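PDB 1O59: allantoicase from Saccharomyces cerevisiae, which catalyses the hydrolysis of allantoate to (S)-ureidoglycolate and urea, letting yeast use purines as a secondary nitrogen source. Local coordinates for residues 34-47 and 97-109. Numbering follows the deposited sequence.
Sequences AVDVIGSKLGGQVV and IIKMGVAAAHIIG
The edge of an antiparallel five-stranded sheet, and the loops leading from it to the neighbouring antiparallel sheet that contains strands 35-36 and 105-113, bring residues 34-47 against 97-109. Outermost strand 45-49 pairs with strand 94-99: Gln45 and Lys99 form a hydrogen-bonded pair, Lys99 N to Gln45 O 2.8 Å and Gln45 N to Lys99 O 3.0 Å, and Val47 N donates to Ile97 O. Beyond the pairing, a water bridges Gly43 O and Met100 O, while Gly101 N donates to Val37 O (3.0 Å), almost in line with the carbonyl. Gly101 CA also lies 3.2 Å from Leu42 O, where a side chain on Gly101 would clash. With Val37 CG1 anti to its carbonyl carbon (chi1 -64°), that methyl meets Val102 CG2 at 3.8 Å and Ala105 CB, whereas Val37 CG2 lies 3.8 Å from SE of selenomethionine Met100. Cutting Val37 back to an alanine would probably lose the contact with Ala105 and thin that with Met100. The Ile38 and Ile98 side chains cross at about a right angle, and Ile177 touches both Ile38 and Met100. Backbone bonds thus hold strands and loops together, while buried apolar contacts link Val37 to strand 105-113.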
ATOM      1  N   ALA A  34       4.074   0.465   7.894  1.00 59.01           N
ATOM      2  CA  ALA A  34       3.849   1.382   6.799  1.00 59.17           C
ATOM      3  C   ALA A  34       3.239   0.722   5.576  1.00 59.79           C
ATOM      4  O   ALA A  34       3.351  -0.496   5.375  1.00 59.86           O
ATOM      5  CB  ALA A  34       5.133   2.027   6.417  1.00 59.31           C
ATOM      6  N   VAL A  35       2.630   1.572   4.747  1.00 60.24           N
ATOM      7  CA  VAL A  35       1.976   1.195   3.494  1.00 60.75           C
ATOM      8  C   VAL A  35       2.311   2.232   2.420  1.00 60.72           C
ATOM      9  O   VAL A  35       2.780   3.323   2.739  1.00 60.80           O
ATOM     10  CB  VAL A  35       0.444   1.132   3.667  1.00 61.00           C
ATOM     11  CG1 VAL A  35       0.049   0.074   4.714  1.00 61.41           C
ATOM     12  CG2 VAL A  35      -0.122   2.521   4.051  1.00 60.92           C
ATOM     13  N   ASP A  36       2.061   1.887   1.158  1.00 60.71           N
ATOM     14  CA  ASP A  36       2.217   2.828   0.031  1.00 60.42           C
ATOM     15  C   ASP A  36       1.052   3.825  -0.003  1.00 60.73           C
ATOM     16  O   ASP A  36      -0.043   3.560  -0.563  1.00 60.39           O
ATOM     17  CB  ASP A  36       2.345   2.071  -1.285  1.00 60.35           C
ATOM     18  CG  ASP A  36       2.414   2.981  -2.493  1.00 60.75           C
ATOM     19  OD1 ASP A  36       2.811   4.166  -2.322  1.00 61.75           O
ATOM     20  OD2 ASP A  36       2.096   2.574  -3.652  1.00 56.09           O
ATOM     21  N   VAL A  37       1.305   4.987   0.600  1.00 60.53           N
ATOM     22  CA  VAL A  37       0.259   5.957   0.835  1.00 60.85           C
ATOM     23  C   VAL A  37      -0.091   6.760  -0.420  1.00 60.94           C
ATOM     24  O   VAL A  37      -1.055   7.524  -0.392  1.00 60.91           O
ATOM     25  CB  VAL A  37       0.628   6.925   1.981  1.00 60.99           C
ATOM     26  CG1 VAL A  37       0.759   6.179   3.315  1.00 60.40           C
ATOM     27  CG2 VAL A  37       1.922   7.709   1.642  1.00 62.11           C
ATOM     28  N   ILE A  38       0.710   6.617  -1.489  1.00 61.12           N
ATOM     29  CA  ILE A  38       0.436   7.273  -2.774  1.00 61.41           C
ATOM     30  C   ILE A  38      -0.090   6.340  -3.859  1.00 61.63           C
ATOM     31  O   ILE A  38      -0.398   6.807  -4.963  1.00 61.74           O
ATOM     32  CB  ILE A  38       1.664   8.026  -3.324  1.00 61.29           C
ATOM     33  CG1 ILE A  38       2.803   7.056  -3.667  1.00 62.15           C
ATOM     34  CG2 ILE A  38       2.099   9.068  -2.322  1.00 63.28           C
ATOM     35  CD1 ILE A  38       4.065   7.718  -4.160  1.00 61.00           C
ATOM     36  N   GLY A  39      -0.178   5.042  -3.560  1.00 61.65           N
ATOM     37  CA  GLY A  39      -0.742   4.073  -4.502  1.00 61.21           C
ATOM     38  C   GLY A  39      -2.167   4.446  -4.873  1.00 60.98           C
ATOM     39  O   GLY A  39      -2.942   4.826  -4.000  1.00 60.37           O
ATOM     40  N   SER A  40      -2.496   4.330  -6.163  1.00 60.83           N
ATOM     41  CA  SER A  40      -3.850   4.566  -6.663  1.00 60.81           C
ATOM     42  C   SER A  40      -4.908   3.647  -6.056  1.00 61.04           C
ATOM     43  O   SER A  40      -6.091   3.997  -6.000  1.00 60.85           O
ATOM     44  CB  SER A  40      -3.879   4.395  -8.167  1.00 60.58           C
ATOM     45  OG  SER A  40      -3.595   3.065  -8.511  1.00 60.40           O
ATOM     46  N   LYS A  41      -4.474   2.473  -5.620  1.00 61.82           N
ATOM     47  CA  LYS A  41      -5.371   1.466  -5.053  1.00 62.37           C
ATOM     48  C   LYS A  41      -5.895   1.803  -3.665  1.00 62.78           C
ATOM     49  O   LYS A  41      -6.844   1.148  -3.227  1.00 62.64           O
ATOM     50  CB  LYS A  41      -4.722   0.084  -5.021  1.00 62.15           C
ATOM     51  CG  LYS A  41      -3.633  -0.114  -3.970  1.00 62.06           C
ATOM     52  CD  LYS A  41      -3.074  -1.530  -4.135  1.00 62.48           C
ATOM     53  CE  LYS A  41      -2.155  -1.953  -3.034  1.00 63.60           C
ATOM     54  NZ  LYS A  41      -1.666  -3.340  -3.344  1.00 63.75           N
ATOM     55  N   LEU A  42      -5.292   2.779  -2.972  1.00 62.78           N
ATOM     56  CA  LEU A  42      -5.942   3.340  -1.795  1.00 63.30           C
ATOM     57  C   LEU A  42      -6.314   4.803  -2.000  1.00 63.15           C
ATOM     58  O   LEU A  42      -6.660   5.506  -1.068  1.00 63.18           O
ATOM     59  CB  LEU A  42      -5.148   3.109  -0.493  1.00 63.59           C
ATOM     60  CG  LEU A  42      -3.685   3.509  -0.361  1.00 65.23           C
ATOM     61  CD1 LEU A  42      -3.506   5.043  -0.417  1.00 66.87           C
ATOM     62  CD2 LEU A  42      -3.072   2.926   0.920  1.00 63.17           C
ATOM     63  N   GLY A  43      -6.289   5.237  -3.240  1.00 63.39           N
ATOM     64  CA  GLY A  43      -6.851   6.521  -3.605  1.00 63.94           C
ATOM     65  C   GLY A  43      -5.836   7.619  -3.839  1.00 64.04           C
ATOM     66  O   GLY A  43      -6.210   8.794  -3.891  1.00 63.92           O
ATOM     67  N   GLY A  44      -4.566   7.247  -3.980  1.00 63.65           N
ATOM     68  CA  GLY A  44      -3.537   8.192  -4.388  1.00 64.25           C
ATOM     69  C   GLY A  44      -3.865   8.836  -5.729  1.00 64.64           C
ATOM     70  O   GLY A  44      -4.390   8.164  -6.626  1.00 65.50           O
ATOM     71  N   GLN A  45      -3.559  10.123  -5.866  1.00 64.51           N
ATOM     72  CA  GLN A  45      -3.925  10.898  -7.044  1.00 65.30           C
ATOM     73  C   GLN A  45      -2.821  11.815  -7.502  1.00 64.58           C
ATOM     74  O   GLN A  45      -2.259  12.572  -6.698  1.00 64.29           O
ATOM     75  CB  GLN A  45      -5.108  11.796  -6.733  1.00 65.57           C
ATOM     76  CG  GLN A  45      -6.449  11.264  -7.158  1.00 70.15           C
ATOM     77  CD  GLN A  45      -7.567  11.785  -6.245  1.00 76.06           C
ATOM     78  OE1 GLN A  45      -7.537  12.959  -5.809  1.00 77.61           O
ATOM     79  NE2 GLN A  45      -8.537  10.910  -5.926  1.00 79.68           N
ATOM     80  N   VAL A  46      -2.572  11.801  -8.803  1.00 63.53           N
ATOM     81  CA  VAL A  46      -1.696  12.781  -9.395  1.00 63.22           C
ATOM     82  C   VAL A  46      -2.441  14.099  -9.545  1.00 62.22           C
ATOM     83  O   VAL A  46      -3.428  14.197 -10.258  1.00 62.89           O
ATOM     84  CB  VAL A  46      -1.106  12.310 -10.739  1.00 63.05           C
ATOM     85  CG1 VAL A  46      -0.230  13.389 -11.326  1.00 63.18           C
ATOM     86  CG2 VAL A  46      -0.286  11.021 -10.537  1.00 63.87           C
ATOM     87  N   VAL A  47      -1.919  15.113  -8.865  1.00 61.52           N
ATOM     88  CA  VAL A  47      -2.464  16.456  -8.845  1.00 60.40           C
ATOM     89  C   VAL A  47      -1.920  17.246 -10.004  1.00 59.33           C
ATOM     90  O   VAL A  47      -2.660  17.959 -10.684  1.00 58.77           O
ATOM     91  CB  VAL A  47      -2.042  17.210  -7.568  1.00 60.38           C
ATOM     92  CG1 VAL A  47      -2.563  18.684  -7.586  1.00 61.26           C
ATOM     93  CG2 VAL A  47      -2.492  16.468  -6.324  1.00 60.68           C
ATOM     94  N   ILE A  97       3.315  16.092  -8.482  1.00 59.15           N
ATOM     95  CA  ILE A  97       2.698  16.228  -7.201  1.00 59.76           C
ATOM     96  C   ILE A  97       1.597  15.165  -7.032  1.00 60.11           C
ATOM     97  O   ILE A  97       0.766  14.945  -7.926  1.00 59.37           O
ATOM     98  CB  ILE A  97       2.140  17.649  -7.030  1.00 59.59           C
ATOM     99  CG1 ILE A  97       3.280  18.671  -6.969  1.00 60.25           C
ATOM    100  CG2 ILE A  97       1.351  17.741  -5.743  1.00 61.23           C
ATOM    101  CD1 ILE A  97       2.850  20.103  -7.235  1.00 59.99           C
ATOM    102  N   ILE A  98       1.588  14.520  -5.864  1.00 60.43           N
ATOM    103  CA  ILE A  98       0.654  13.417  -5.598  1.00 60.38           C
ATOM    104  C   ILE A  98       0.021  13.555  -4.233  1.00 60.36           C
ATOM    105  O   ILE A  98       0.723  13.688  -3.217  1.00 60.47           O
ATOM    106  CB  ILE A  98       1.349  12.050  -5.674  1.00 60.16           C
ATOM    107  CG1 ILE A  98       2.084  11.867  -7.008  1.00 60.96           C
ATOM    108  CG2 ILE A  98       0.319  10.937  -5.575  1.00 60.52           C
ATOM    109  CD1 ILE A  98       3.215  10.876  -6.941  1.00 61.47           C
ATOM    110  N   LYS A  99      -1.307  13.520  -4.223  1.00 60.04           N
ATOM    111  CA  LYS A  99      -2.053  13.532  -3.013  1.00 59.95           C
ATOM    112  C   LYS A  99      -2.185  12.095  -2.532  1.00 59.65           C
ATOM    113  O   LYS A  99      -2.490  11.197  -3.319  1.00 60.42           O
ATOM    114  CB  LYS A  99      -3.414  14.142  -3.253  1.00 60.54           C
ATOM    115  CG  LYS A  99      -4.144  14.412  -1.977  1.00 61.62           C
ATOM    116  CD  LYS A  99      -5.375  15.250  -2.163  1.00 65.40           C
ATOM    117  CE  LYS A  99      -6.094  15.369  -0.783  1.00 67.72           C
ATOM    118  NZ  LYS A  99      -7.501  15.897  -0.880  1.00 70.68           N
HETATM  119  N   MSE A 100      -1.937  11.863  -1.246  1.00 58.41           N
HETATM  120  CA  MSE A 100      -2.108  10.521  -0.686  1.00 56.99           C
HETATM  121  C   MSE A 100      -3.579  10.124  -0.686  1.00 58.40           C
HETATM  122  O   MSE A 100      -4.478  10.969  -0.672  1.00 57.65           O
HETATM  123  CB  MSE A 100      -1.642  10.448   0.778  1.00 56.99           C
HETATM  124  CG  MSE A 100      -0.203  10.796   1.006  1.00 55.91           C
HETATM  125 SE   MSE A 100       0.192  10.896   2.898  0.50 48.56          SE
HETATM  126  CE  MSE A 100       1.806  11.575   2.700  1.00 52.30           C
ATOM    127  N   GLY A 101      -3.804   8.814  -0.635  1.00 59.41           N
ATOM    128  CA  GLY A 101      -5.154   8.296  -0.534  1.00 59.88           C
ATOM    129  C   GLY A 101      -5.593   8.237   0.904  1.00 60.17           C
ATOM    130  O   GLY A 101      -6.758   8.221   1.189  1.00 60.29           O
ATOM    131  N   VAL A 102      -4.639   8.178   1.821  1.00 61.37           N
ATOM    132  CA  VAL A 102      -4.922   8.335   3.254  1.00 61.19           C
ATOM    133  C   VAL A 102      -4.893   9.820   3.624  1.00 61.23           C
ATOM    134  O   VAL A 102      -4.383  10.645   2.882  1.00 61.84           O
ATOM    135  CB  VAL A 102      -3.908   7.572   4.101  1.00 61.05           C
ATOM    136  CG1 VAL A 102      -3.999   6.104   3.763  1.00 60.61           C
ATOM    137  CG2 VAL A 102      -2.478   8.105   3.882  1.00 60.60           C
ATOM    138  N   ALA A 103      -5.439  10.140   4.782  1.00 61.38           N
ATOM    139  CA  ALA A 103      -5.561  11.525   5.240  1.00 61.17           C
ATOM    140  C   ALA A 103      -4.222  12.228   5.558  1.00 61.07           C
ATOM    141  O   ALA A 103      -4.127  13.459   5.404  1.00 61.88           O
ATOM    142  CB  ALA A 103      -6.448  11.558   6.467  1.00 60.88           C
ATOM    143  N   ALA A 104      -3.238  11.453   6.037  1.00 59.82           N
ATOM    144  CA  ALA A 104      -1.946  11.947   6.458  1.00 58.98           C
ATOM    145  C   ALA A 104      -1.039  10.779   6.877  1.00 59.13           C
ATOM    146  O   ALA A 104      -1.508   9.710   7.265  1.00 59.54           O
ATOM    147  CB  ALA A 104      -2.105  12.913   7.607  1.00 58.99           C
ATOM    148  N   ALA A 105       0.266  10.978   6.804  1.00 58.86           N
ATOM    149  CA  ALA A 105       1.215   9.957   7.214  1.00 58.35           C
ATOM    150  C   ALA A 105       2.608  10.520   7.551  1.00 58.18           C
ATOM    151  O   ALA A 105       3.020  11.569   7.039  1.00 57.75           O
ATOM    152  CB  ALA A 105       1.330   8.902   6.111  1.00 57.97           C
ATOM    153  N   HIS A 106       3.318   9.790   8.406  1.00 58.33           N
ATOM    154  CA  HIS A 106       4.757   9.966   8.634  1.00 58.43           C
ATOM    155  C   HIS A 106       5.541   9.050   7.660  1.00 58.63           C
ATOM    156  O   HIS A 106       5.234   7.867   7.555  1.00 59.61           O
ATOM    157  CB  HIS A 106       5.092   9.589  10.076  1.00 58.65           C
ATOM    158  CG  HIS A 106       4.490  10.493  11.111  1.00 59.17           C
ATOM    159  ND1 HIS A 106       3.283  10.230  11.719  1.00 61.77           N
ATOM    160  CD2 HIS A 106       4.950  11.629  11.680  1.00 60.46           C
ATOM    161  CE1 HIS A 106       3.020  11.172  12.611  1.00 61.14           C
ATOM    162  NE2 HIS A 106       4.016  12.035  12.602  1.00 60.83           N
ATOM    163  N   ILE A 107       6.539   9.576   6.947  1.00 58.24           N
ATOM    164  CA  ILE A 107       7.235   8.798   5.881  1.00 57.49           C
ATOM    165  C   ILE A 107       8.471   8.058   6.359  1.00 56.73           C
ATOM    166  O   ILE A 107       9.268   8.599   7.111  1.00 56.43           O
ATOM    167  CB  ILE A 107       7.611   9.713   4.692  1.00 57.35           C
ATOM    168  CG1 ILE A 107       6.385  10.472   4.198  1.00 57.73           C
ATOM    169  CG2 ILE A 107       8.211   8.906   3.556  1.00 57.58           C
ATOM    170  CD1 ILE A 107       5.185   9.535   3.799  1.00 61.18           C
ATOM    171  N   ILE A 108       8.616   6.806   5.928  1.00 56.32           N
ATOM    172  CA  ILE A 108       9.777   5.984   6.299  1.00 55.87           C
ATOM    173  C   ILE A 108      10.680   5.624   5.107  1.00 55.60           C
ATOM    174  O   ILE A 108      11.898   5.495   5.249  1.00 55.05           O
ATOM    175  CB  ILE A 108       9.329   4.685   7.049  1.00 55.90           C
ATOM    176  CG1 ILE A 108      10.541   3.790   7.332  1.00 56.05           C
ATOM    177  CG2 ILE A 108       8.247   3.908   6.293  1.00 57.06           C
ATOM    178  CD1 ILE A 108      11.576   4.454   8.267  1.00 54.44           C
ATOM    179  N   GLY A 109      10.087   5.442   3.931  1.00 55.84           N
ATOM    180  CA  GLY A 109      10.863   5.005   2.787  1.00 55.89           C
ATOM    181  C   GLY A 109      10.052   4.947   1.548  1.00 56.05           C
ATOM    182  O   GLY A 109       8.973   5.538   1.481  1.00 56.13           O
TER
HETATM  183  O   HOH W   1      -5.994  11.576  -3.220  1.00 56.20           O